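Local coordinates for protein TRNA threonylcarbamoyladenosine dehydratase (Escherichia coli, PDB 4D79) that catalyses the ATP-dependent dehydration of threonylcarbamoyladenosine at position 37 of tRNAs to its cyclic form, and can accept sulfur from the cysteine desulfurase CsdA in vitro, at residues B[171-176]-B[205-210]; B[10-15]-B[96-101]. All coordinates share one frame; numbering follows the deposited sequence.

Contact 1. Residues B[171-176]-B[205-210]. With K (potassium ion), chain I.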
ATOM      1  N   LYS B 171     -11.186  15.727 -14.790  1.00 25.78           N
ATOM      2  CA  LYS B 171     -10.135  15.357 -15.734  1.00 22.55           C
ATOM      3  C   LYS B 171      -9.684  13.908 -15.595  1.00 23.91           C
ATOM      4  O   LYS B 171      -8.707  13.505 -16.228  1.00 30.00           O
ATOM      5  CB  LYS B 171      -8.946  16.314 -15.615  1.00 34.11           C
ATOM      6  CG  LYS B 171      -9.361  17.772 -15.843  1.00 40.68           C
ATOM      7  CD  LYS B 171      -8.187  18.733 -16.070  1.00 57.08           C
ATOM      8  CE  LYS B 171      -7.339  19.021 -14.845  1.00 72.29           C
ATOM      9  NZ  LYS B 171      -6.254  20.002 -15.188  1.00 60.67           N
ATOM     10  N   THR B 172     -10.382  13.099 -14.821  1.00 23.05           N
ATOM     11  CA  THR B 172     -10.029  11.699 -14.749  1.00 22.29           C
ATOM     12  C   THR B 172     -10.332  10.984 -16.077  1.00 27.38           C
ATOM     13  O   THR B 172     -11.233  11.364 -16.836  1.00 27.23           O
ATOM     14  CB  THR B 172     -10.782  11.029 -13.602  1.00 28.17           C
ATOM     15  OG1 THR B 172     -12.171  10.979 -13.905  1.00 33.98           O
ATOM     16  CG2 THR B 172     -10.559  11.783 -12.296  1.00 30.90           C
ATOM     17  N   ILE B 173      -9.553   9.939 -16.358  1.00 20.44           N
ATOM     18  CA  ILE B 173      -9.764   9.054 -17.495  1.00 19.59           C
ATOM     19  C   ILE B 173      -9.797   7.618 -17.025  1.00 20.22           C
ATOM     20  O   ILE B 173      -9.336   7.288 -15.926  1.00 23.57           O
ATOM     21  CB  ILE B 173      -8.681   9.178 -18.583  1.00 29.04           C
ATOM     22  CG1 ILE B 173      -7.293   8.879 -17.964  1.00 27.41           C
ATOM     23  CG2 ILE B 173      -8.743  10.562 -19.225  1.00 27.01           C
ATOM     24  CD1 ILE B 173      -6.234   8.496 -18.983  1.00 28.74           C
ATOM     25  N   GLN B 174     -10.335   6.760 -17.897  1.00 21.20           N
ATOM     26  CA  GLN B 174     -10.326   5.311 -17.699  1.00 21.23           C
ATOM     27  C   GLN B 174     -10.895   4.940 -16.345  1.00 23.58           C
ATOM     28  O   GLN B 174     -10.328   4.148 -15.597  1.00 25.15           O
ATOM     29  CB  GLN B 174      -8.928   4.722 -17.913  1.00 20.61           C
ATOM     30  CG  GLN B 174      -8.578   4.629 -19.409  1.00 19.88           C
ATOM     31  CD  GLN B 174      -9.306   3.490 -20.122  1.00 23.06           C
ATOM     32  OE1 GLN B 174      -9.838   2.592 -19.491  1.00 28.55           O
ATOM     33  NE2 GLN B 174      -9.412   3.589 -21.440  1.00 22.78           N
ATOM     34  N   ASP B 175     -11.977   5.613 -15.968  1.00 22.93           N
ATOM     35  CA  ASP B 175     -12.519   5.447 -14.626  1.00 22.32           C
ATOM     36  C   ASP B 175     -14.023   5.605 -14.700  1.00 26.73           C
ATOM     37  O   ASP B 175     -14.555   6.703 -14.518  1.00 28.93           O
ATOM     38  CB  ASP B 175     -11.896   6.457 -13.671  1.00 27.19           C
ATOM     39  CG  ASP B 175     -12.105   6.094 -12.225  1.00 92.82           C
ATOM     40  OD1 ASP B 175     -13.197   5.594 -11.878  1.00 37.07           O
ATOM     41  OD2 ASP B 175     -11.159   6.293 -11.439  1.00 64.73           O
ATOM     42  N   PRO B 176     -14.743   4.513 -14.934  1.00 28.15           N
ATOM     43  CA  PRO B 176     -16.196   4.622 -15.099  1.00 27.77           C
ATOM     44  C   PRO B 176     -16.894   5.077 -13.843  1.00 23.98           C
ATOM     45  O   PRO B 176     -17.922   5.747 -13.946  1.00 27.77           O
ATOM     46  CB  PRO B 176     -16.618   3.203 -15.507  1.00 32.39           C
ATOM     47  CG  PRO B 176     -15.354   2.569 -16.023  1.00 34.06           C
ATOM     48  CD  PRO B 176     -14.243   3.169 -15.279  1.00 36.35           C
ATOM     49  N   PHE B 205      -6.946   8.683  -9.204  1.00 17.58           N
ATOM     50  CA  PHE B 205      -7.310   7.821 -10.321  1.00 17.76           C
ATOM     51  C   PHE B 205      -6.025   7.259 -10.910  1.00 23.31           C
ATOM     52  O   PHE B 205      -4.932   7.562 -10.445  1.00 19.69           O
ATOM     53  CB  PHE B 205      -8.101   8.600 -11.388  1.00 21.34           C
ATOM     54  CG  PHE B 205      -7.220   9.401 -12.279  1.00 23.06           C
ATOM     55  CD1 PHE B 205      -6.551  10.501 -11.789  1.00 20.46           C
ATOM     56  CD2 PHE B 205      -7.029   9.048 -13.600  1.00 26.03           C
ATOM     57  CE1 PHE B 205      -5.672  11.234 -12.597  1.00 29.11           C
ATOM     58  CE2 PHE B 205      -6.161   9.785 -14.409  1.00 24.77           C
ATOM     59  CZ  PHE B 205      -5.484  10.865 -13.908  1.00 27.53           C
ATOM     60  N   SER B 206      -6.167   6.412 -11.929  1.00 19.22           N
ATOM     61  CA  SER B 206      -5.026   5.867 -12.640  1.00 18.68           C
ATOM     62  C   SER B 206      -5.174   6.039 -14.145  1.00 29.47           C
ATOM     63  O   SER B 206      -6.270   5.906 -14.687  1.00 25.87           O
ATOM     64  CB  SER B 206      -4.833   4.421 -12.265  1.00 19.53           C
ATOM     65  OG  SER B 206      -3.858   3.849 -13.109  1.00 24.46           O
ATOM     66  N   THR B 207      -4.067   6.360 -14.817  1.00 20.48           N
ATOM     67  CA  THR B 207      -4.073   6.472 -16.271  1.00 20.70           C
ATOM     68  C   THR B 207      -4.129   5.123 -16.957  1.00 24.85           C
ATOM     69  O   THR B 207      -4.275   5.091 -18.174  1.00 26.51           O
ATOM     70  CB  THR B 207      -2.839   7.203 -16.790  1.00 20.79           C
ATOM     71  OG1 THR B 207      -1.656   6.627 -16.227  1.00 21.73           O
ATOM     72  CG2 THR B 207      -2.912   8.693 -16.414  1.00 32.85           C
ATOM     73  N   GLU B 208      -4.004   4.035 -16.206  1.00 20.68           N
ATOM     74  CA  GLU B 208      -4.025   2.699 -16.789  1.00 20.77           C
ATOM     75  C   GLU B 208      -5.401   2.383 -17.383  1.00 23.24           C
ATOM     76  O   GLU B 208      -6.440   2.677 -16.782  1.00 23.71           O
ATOM     77  CB  GLU B 208      -3.669   1.679 -15.694  1.00 23.47           C
ATOM     78  CG  GLU B 208      -3.672   0.229 -16.146  1.00 25.88           C
ATOM     79  CD  GLU B 208      -3.538  -0.741 -14.978  1.00 27.48           C
ATOM     80  OE1 GLU B 208      -3.274  -0.302 -13.831  1.00 27.79           O
ATOM     81  OE2 GLU B 208      -3.789  -1.939 -15.205  1.00 29.19           O
ATOM     82  N   ALA B 209      -5.404   1.749 -18.551  1.00 21.22           N
ATOM     83  CA  ALA B 209      -6.655   1.318 -19.165  1.00 24.20           C
ATOM     84  C   ALA B 209      -7.265   0.181 -18.352  1.00 24.15           C
ATOM     85  O   ALA B 209      -6.556  -0.686 -17.848  1.00 22.25           O
ATOM     86  CB  ALA B 209      -6.409   0.868 -20.603  1.00 34.00           C
ATOM     87  N   LEU B 210      -8.587   0.158 -18.265  1.00 21.84           N
ATOM     88  CA  LEU B 210      -9.263  -0.844 -17.450  1.00 22.14           C
ATOM     89  C   LEU B 210      -9.094  -2.236 -18.023  1.00 24.98           C
ATOM     90  O   LEU B 210      -9.137  -2.445 -19.245  1.00 23.98           O
ATOM     91  CB  LEU B 210     -10.757  -0.542 -17.335  1.00 21.85           C
ATOM     92  CG  LEU B 210     -11.286   0.017 -16.030  1.00 49.06           C
ATOM     93  CD1 LEU B 210     -10.466   1.210 -15.614  1.00 63.63           C
ATOM     94  CD2 LEU B 210     -12.739   0.368 -16.225  1.00 54.92           C
TER
HETATM   95  K     K I 301      -7.786   4.032 -14.959  0.61 18.51           K
HETATM   96  O   HOH W   1     -10.606  -0.478 -20.620  1.00 38.63           O
HETATM   97  O   HOH W   2      -8.819   5.069 -12.345  1.00 31.07           O
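Backbone carbonyls of Q174, S206 and E208 meet at one potassium ion, which joins the loop 171-176 to the end of strand 202-206 and the turn after it. The CA atoms come closest at Q174 and A209, 5.6 Å apart. S206 O lies 2.4 Å from the potassium ion. Q174 O and E208 O are each 2.6 Å from it. Q158 OE1 completes the protein ligands, and a water sits at a longer 3.0 Å. That water also donates to D175 OD2 and accepts from S206 N, so it ties both segments a second time.

The Q174 side chain folds back over A209, bent at chi2 (-75°). This brings OE1 to L210 N at 3.0 Å. The N-H points at the oxygen nearly straight (163°), but the donor stands above the carbonyl plane. T172 CA lies over one face of the F205 ring, offset toward the rim, and I173 O is at the ring edge. I173 CG1 meets F205 CE2 at 3.8 Å. S206 OG accepts from E208 N, an ST turn within the bend whose carbonyls reach the ion. D175 caps helix 176-189 through OD1, which accepts from A178 N and G154 N. The E208 carboxylate takes no part in the ion's shell; OE2 accepts from I159 N and OE1 from D160 N.

The ion is thus gripped by neutral oxygens, with no carboxylate among its protein ligands. It probably offsets the repulsion between carbonyls that converge from separate parts of the chain.

Contact 2. Residues B[10-15]-B[96-101]; sequences RQRFGG and INPECR
An Asx turn at the end of helix 85-96 receives R12 and F13 of the N-terminal helix 7-20. The R12 guanidinium lies with one face against the P98 ring. P98 CD stands 3.4 Å above the guanidinium plane, over its centre. The R12 chain is extended from CG to NE (chi2 -175°, chi3 171°), which carries the group across to the proline.

Two waters accept from NH1 and NE. One accepts from R12 NH1 at 2.7 Å and donates to N97 OD1 and to E99 OE1. The other lies in the guanidinium plane, accepts from R12 NE at 3.1 Å and donates to I96 O. R12 NH1 and E99 OE1 are 4.4 Å apart, beyond a salt bridge, so the first water mediates between these charges. E99 OE1 is also bonded to S6 OG.

N97 is the first residue past helix 85-96 and opens a type I turn to C100, just before strand 101-105 at one margin of the Rossmann-type sheet. C100 N bonds to N97 O at 3.0 Å. In the Asx turn, N97 OD1 accepts from E99 N at 3.0 Å, with the donor above the carbonyl plane. An alanine in place of R12 is likely to leave the P98 ring without its flat cover and both waters without their donor.

F13 meets N97 with its ring edge. F13 CE2 lies 3.5 Å from N97 ND2, and the ring and amide planes are 57° apart. R12 CB lies over one face of the F13 ring, while W9 makes an edge-to-face contact with it. R12 also packs on V67 of the second subunit, and F13 on T70 of that subunit.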
ATOM      1  N   ARG B  10       6.037   9.546  20.667  1.00 19.84           N
ATOM      2  CA  ARG B  10       7.283   9.824  19.959  1.00 21.60           C
ATOM      3  C   ARG B  10       8.053   8.546  19.616  1.00 21.01           C
ATOM      4  O   ARG B  10       8.797   8.533  18.636  1.00 22.87           O
ATOM      5  CB  ARG B  10       8.168  10.785  20.740  1.00 21.54           C
ATOM      6  CG  ARG B  10       7.867  12.257  20.493  1.00 23.77           C
ATOM      7  CD  ARG B  10       8.940  13.146  21.149  1.00 25.16           C
ATOM      8  NE  ARG B  10       8.814  13.001  22.571  1.00 45.57           N
ATOM      9  CZ  ARG B  10       7.976  13.702  23.320  1.00 59.03           C
ATOM     10  NH1 ARG B  10       7.202  14.650  22.806  1.00 31.67           N
ATOM     11  NH2 ARG B  10       7.927  13.451  24.599  1.00 35.99           N
ATOM     12  N   GLN B  11       7.926   7.478  20.402  1.00 18.21           N
ATOM     13  CA  GLN B  11       8.582   6.229  20.006  1.00 22.32           C
ATOM     14  C   GLN B  11       7.908   5.648  18.769  1.00 25.01           C
ATOM     15  O   GLN B  11       8.575   5.133  17.864  1.00 23.33           O
ATOM     16  CB  GLN B  11       8.535   5.211  21.143  1.00 19.38           C
ATOM     17  CG  GLN B  11       9.484   5.551  22.313  1.00 28.42           C
ATOM     18  CD  GLN B  11      10.892   5.810  21.852  1.00108.74           C
ATOM     19  OE1 GLN B  11      11.359   6.953  21.842  1.00 41.89           O
ATOM     20  NE2 GLN B  11      11.570   4.756  21.436  1.00 39.82           N
ATOM     21  N   ARG B  12       6.577   5.675  18.743  1.00 19.99           N
ATOM     22  CA  ARG B  12       5.839   5.128  17.602  1.00 17.35           C
ATOM     23  C   ARG B  12       6.083   5.951  16.346  1.00 17.63           C
ATOM     24  O   ARG B  12       6.214   5.392  15.253  1.00 19.71           O
ATOM     25  CB  ARG B  12       4.356   5.066  17.926  1.00 15.84           C
ATOM     26  CG  ARG B  12       4.000   4.076  18.998  1.00 19.10           C
ATOM     27  CD  ARG B  12       2.494   3.962  19.202  1.00 25.63           C
ATOM     28  NE  ARG B  12       2.257   2.832  20.087  1.00 29.46           N
ATOM     29  CZ  ARG B  12       2.064   2.903  21.394  1.00 31.93           C
ATOM     30  NH1 ARG B  12       1.930   4.072  22.020  1.00 30.62           N
ATOM     31  NH2 ARG B  12       1.891   1.783  22.064  1.00 34.29           N
ATOM     32  N   PHE B  13       6.169   7.288  16.481  1.00 20.17           N
ATOM     33  CA  PHE B  13       6.105   8.173  15.315  1.00 15.35           C
ATOM     34  C   PHE B  13       7.330   9.066  15.171  1.00 14.11           C
ATOM     35  O   PHE B  13       7.310  10.019  14.394  1.00 19.30           O
ATOM     36  CB  PHE B  13       4.798   8.968  15.349  1.00 19.48           C
ATOM     37  CG  PHE B  13       3.599   8.078  15.356  1.00 15.26           C
ATOM     38  CD1 PHE B  13       3.322   7.254  14.259  1.00 20.33           C
ATOM     39  CD2 PHE B  13       2.764   8.023  16.444  1.00 16.46           C
ATOM     40  CE1 PHE B  13       2.220   6.408  14.276  1.00 17.14           C
ATOM     41  CE2 PHE B  13       1.671   7.185  16.458  1.00 20.10           C
ATOM     42  CZ  PHE B  13       1.415   6.355  15.384  1.00 19.32           C
ATOM     43  N   GLY B  14       8.454   8.687  15.791  1.00 18.10           N
ATOM     44  CA  GLY B  14       9.695   9.429  15.582  1.00 21.36           C
ATOM     45  C   GLY B  14      10.085   9.524  14.117  1.00 16.22           C
ATOM     46  O   GLY B  14      10.542  10.571  13.653  1.00 21.02           O
ATOM     47  N   GLY B  15       9.893   8.438  13.362  1.00 20.63           N
ATOM     48  CA  GLY B  15      10.177   8.474  11.937  1.00 22.78           C
ATOM     49  C   GLY B  15       9.273   9.421  11.160  1.00 17.12           C
ATOM     50  O   GLY B  15       9.689   9.986  10.144  1.00 19.84           O
ATOM     51  N   ILE B  96      -2.423  -0.141  16.816  1.00 18.12           N
ATOM     52  CA  ILE B  96      -1.360   0.635  16.203  1.00 16.37           C
ATOM     53  C   ILE B  96      -0.965   1.782  17.110  1.00 21.28           C
ATOM     54  O   ILE B  96       0.219   1.988  17.398  1.00 20.51           O
ATOM     55  CB  ILE B  96      -1.784   1.139  14.820  1.00 16.76           C
ATOM     56  CG1 ILE B  96      -1.866  -0.063  13.834  1.00 19.65           C
ATOM     57  CG2 ILE B  96      -0.784   2.185  14.297  1.00 19.63           C
ATOM     58  CD1 ILE B  96      -2.433   0.291  12.473  1.00 20.37           C
ATOM     59  N   ASN B  97      -1.954   2.553  17.550  1.00 20.19           N
ATOM     60  CA  ASN B  97      -1.739   3.711  18.407  1.00 21.25           C
ATOM     61  C   ASN B  97      -2.841   3.739  19.455  1.00 18.98           C
ATOM     62  O   ASN B  97      -3.972   4.170  19.167  1.00 21.03           O
ATOM     63  CB  ASN B  97      -1.710   5.004  17.608  1.00 21.63           C
ATOM     64  CG  ASN B  97      -1.468   6.186  18.510  1.00 21.91           C
ATOM     65  OD1 ASN B  97      -1.278   6.008  19.710  1.00 19.02           O
ATOM     66  ND2 ASN B  97      -1.481   7.363  17.963  1.00 17.23           N
ATOM     67  N   PRO B  98      -2.572   3.212  20.657  1.00 19.18           N
ATOM     68  CA  PRO B  98      -3.584   3.195  21.727  1.00 24.50           C
ATOM     69  C   PRO B  98      -4.045   4.582  22.174  1.00 24.66           C
ATOM     70  O   PRO B  98      -5.041   4.683  22.895  1.00 23.88           O
ATOM     71  CB  PRO B  98      -2.869   2.457  22.868  1.00 30.26           C
ATOM     72  CG  PRO B  98      -1.791   1.693  22.225  1.00 34.14           C
ATOM     73  CD  PRO B  98      -1.348   2.493  21.035  1.00 22.93           C
ATOM     74  N   GLU B  99      -3.352   5.636  21.782  1.00 23.15           N
ATOM     75  CA  GLU B  99      -3.718   6.998  22.124  1.00 28.58           C
ATOM     76  C   GLU B  99      -4.493   7.701  21.011  1.00 27.49           C
ATOM     77  O   GLU B  99      -4.917   8.854  21.190  1.00 24.06           O
ATOM     78  CB  GLU B  99      -2.455   7.798  22.474  1.00 22.24           C
ATOM     79  CG  GLU B  99      -1.802   7.268  23.746  1.00 31.46           C
ATOM     80  CD  GLU B  99      -0.593   8.072  24.177  1.00 38.26           C
ATOM     81  OE1 GLU B  99       0.435   7.976  23.494  1.00 26.06           O
ATOM     82  OE2 GLU B  99      -0.665   8.786  25.200  1.00 67.81           O
ATOM     83  N   CYS B 100      -4.728   7.022  19.897  1.00 21.98           N
ATOM     84  CA  CYS B 100      -5.554   7.589  18.831  1.00 19.33           C
ATOM     85  C   CYS B 100      -7.025   7.553  19.249  1.00 28.63           C
ATOM     86  O   CYS B 100      -7.510   6.556  19.784  1.00 28.31           O
ATOM     87  CB  CYS B 100      -5.351   6.812  17.534  1.00 23.66           C
ATOM     88  SG  CYS B 100      -6.339   7.439  16.116  1.00 22.45           S
ATOM     89  N   ARG B 101      -7.744   8.641  19.020  1.00 23.66           N
ATOM     90  CA  ARG B 101      -9.181   8.682  19.327  1.00 18.87           C
ATOM     91  C   ARG B 101      -9.958   8.219  18.098  1.00 25.55           C
ATOM     92  O   ARG B 101     -10.040   8.934  17.099  1.00 23.41           O
ATOM     93  CB  ARG B 101      -9.607  10.080  19.776  1.00 28.68           C
ATOM     94  CG  ARG B 101     -11.099  10.265  19.977  1.00 53.12           C
ATOM     95  CD  ARG B 101     -11.401  11.583  20.731  1.00 47.14           C
ATOM     96  NE  ARG B 101     -11.021  12.764  19.955  1.00 73.67           N
ATOM     97  CZ  ARG B 101     -11.753  13.303  18.982  1.00112.84           C
ATOM     98  NH1 ARG B 101     -12.918  12.771  18.639  1.00 44.01           N
ATOM     99  NH2 ARG B 101     -11.312  14.378  18.342  1.00 39.63           N
TER
HETATM  100  O   HOH W   3       1.054   6.517  21.338  1.00 27.96           O
HETATM  101  O   HOH W   4       2.407   0.376  18.172  1.00 32.72           O

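The two contacts lie on opposite sides of the chain's centre, with nearest atoms about 24 Å apart. They share no element. Both are partly buried, near opposite margins of the same mixed sheet. Contact 1 joins the loop before helix 176-189 to strand 202-206, beside the antiparallel edge strand 164-168. Contact 2 brings the N-terminal helix against the turn leading into the other outermost strand, 101-105. Contact 1 is closed by a metal ion and a direct hydrogen bond, and no other chain of the assembly touches it. Contact 2 relies on a proline packed against a guanidinium face and on bridging waters, and the second subunit packs against it.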